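Local coordinates for putative ABC transporter amino acid-binding protein (Sinorhizobium meliloti, PDB 2Q88) that binds the compatible solute ectoine, probably delivering it to an ABC transporter that imports it for osmoprotection, at residues A15-A20 and A75-L80. Residues are numbered along the deposited sequence; the frame is centred on the assembly and turned at random.
With 4CS ((4S)-2-methyl-1,4,5,6-tetrahydropyrimidine-4-carboxylic acid), chain F.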
# COMPACT_ATOMS: atom_id res chain seq x y z
N ALA A 15 -7.68 9.02 15.81
CA ALA A 15 -8.25 8.61 14.53
C ALA A 15 -8.09 7.11 14.38
O ALA A 15 -7.08 6.54 14.77
CB ALA A 15 -7.52 9.33 13.37
N ARG A 16 -9.11 6.47 13.81
CA ARG A 16 -9.02 5.05 13.47
C ARG A 16 -8.47 4.92 12.06
O ARG A 16 -9.02 5.49 11.12
CB ARG A 16 -10.39 4.38 13.53
CG ARG A 16 -11.05 4.41 14.88
CD ARG A 16 -12.47 3.91 14.85
NE ARG A 16 -13.10 4.02 16.16
CZ ARG A 16 -13.03 3.08 17.09
NH1 ARG A 16 -12.37 1.95 16.85
NH2 ARG A 16 -13.64 3.27 18.27
N ILE A 17 -7.38 4.17 11.91
CA ILE A 17 -6.74 4.00 10.60
C ILE A 17 -6.74 2.53 10.18
O ILE A 17 -6.69 1.64 11.02
CB ILE A 17 -5.29 4.61 10.58
CG1 ILE A 17 -4.36 3.90 11.57
CG2 ILE A 17 -5.35 6.15 10.82
CD1 ILE A 17 -2.89 4.39 11.59
N ALA A 18 -6.80 2.29 8.87
CA ALA A 18 -6.76 0.93 8.36
C ALA A 18 -5.37 0.67 7.80
O ALA A 18 -4.86 1.49 7.03
CB ALA A 18 -7.83 0.73 7.31
N ILE A 19 -4.77 -0.46 8.19
CA ILE A 19 -3.45 -0.90 7.72
C ILE A 19 -3.48 -2.38 7.34
O ILE A 19 -4.45 -3.07 7.62
CB ILE A 19 -2.37 -0.67 8.80
CG1 ILE A 19 -2.59 -1.61 10.00
CG2 ILE A 19 -2.33 0.79 9.24
CD1 ILE A 19 -1.35 -1.76 10.88
N ALA A 20 -2.41 -2.89 6.72
CA ALA A 20 -2.36 -4.30 6.32
C ALA A 20 -1.24 -5.12 6.95
O ALA A 20 -1.24 -6.35 6.82
CB ALA A 20 -2.32 -4.44 4.81
N ALA A 75 -9.50 6.89 8.23
CA ALA A 75 -8.59 7.02 7.10
C ALA A 75 -8.01 5.66 6.76
O ALA A 75 -7.90 4.80 7.63
CB ALA A 75 -7.46 8.00 7.44
N ILE A 76 -7.64 5.45 5.50
CA ILE A 76 -6.83 4.29 5.12
C ILE A 76 -5.40 4.78 4.98
O ILE A 76 -5.14 5.65 4.17
CB ILE A 76 -7.32 3.68 3.77
CG1 ILE A 76 -8.75 3.16 3.90
CG2 ILE A 76 -6.41 2.56 3.33
CD1 ILE A 76 -9.44 2.95 2.53
N THR A 77 -4.48 4.25 5.78
CA THR A 77 -3.10 4.71 5.71
C THR A 77 -2.22 3.47 5.60
O THR A 77 -1.61 3.03 6.57
CB THR A 77 -2.73 5.52 6.96
OG1 THR A 77 -2.95 4.71 8.11
CG2 THR A 77 -3.69 6.69 7.17
N ALA A 78 -2.16 2.91 4.39
CA ALA A 78 -1.71 1.54 4.22
C ALA A 78 -0.88 1.31 2.97
O ALA A 78 -0.53 0.17 2.67
CB ALA A 78 -2.93 0.60 4.24
N GLY A 79 -0.56 2.37 2.24
CA GLY A 79 0.05 2.22 0.93
C GLY A 79 -1.00 1.78 -0.08
O GLY A 79 -0.70 1.01 -1.00
N LEU A 80 -2.23 2.25 0.10
CA LEU A 80 -3.33 1.95 -0.83
C LEU A 80 -3.20 2.84 -2.06
O LEU A 80 -3.66 3.99 -2.08
CB LEU A 80 -4.70 2.09 -0.15
CG LEU A 80 -5.90 1.56 -0.95
CD1 LEU A 80 -5.98 0.03 -0.92
CD2 LEU A 80 -7.19 2.18 -0.44
O 4CS F . -3.30 -2.51 -3.75
C 4CS F . -2.41 -1.84 -3.22
OXT 4CS F . -2.59 -0.64 -3.00
CA 4CS F . -1.08 -2.49 -2.88
CB 4CS F . -1.22 -3.90 -2.33
CAD 4CS F . 0.17 -4.49 -2.06
NAG 4CS F . 0.92 -3.58 -1.15
CAI 4CS F . 0.67 -2.20 -1.12
CAA 4CS F . 1.45 -1.29 -0.16
N 4CS F . -0.32 -1.64 -1.94
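The hydroxyl of Thr77 is buried against hydrocarbon: OG1 lies 3.4 Å from Ile17 CB and 3.5 Å from Ile17 CD1, and has no hydrogen-bond partner in the model. Ile17 holds CG1 between its backbone N and carbonyl carbon (chi1 63°), which, with the arm extended, carries CD1 to OG1, while its CG2 branch meets Thr77 CG2 at 4.0 Å; the two side chains cross at about a right angle. Replacing Ile17 with an alanine would probably open a gap beside Thr77 and leave its side chain less firmly packed. The two backbones run parallel, bridged at Ile17–Ala75 and Ala18–Ile76. Ala75 N bonds to Arg16 O, and Ala75 O receives Ala18 N at 3.0 Å. Thr77 N then closes the ladder on Ala18 O (3.1 Å), against which Ala78 CB also packs at 3.5 Å. As in the periplasmic-binding-protein fold, the chain leaves strand 75-76 at its C-terminal end for the ectoine pocket, where Gly79 O comes within 2.8 Å of the ligand N. Strand 14-19 is the middle of a three-stranded parallel sheet, flanked by 75-76 and 53-58; Ile76 and Ala78 pack on helix 64-69, whereas Ile19 and Thr77 touch helix 37-48 at Pro39 and Ala42.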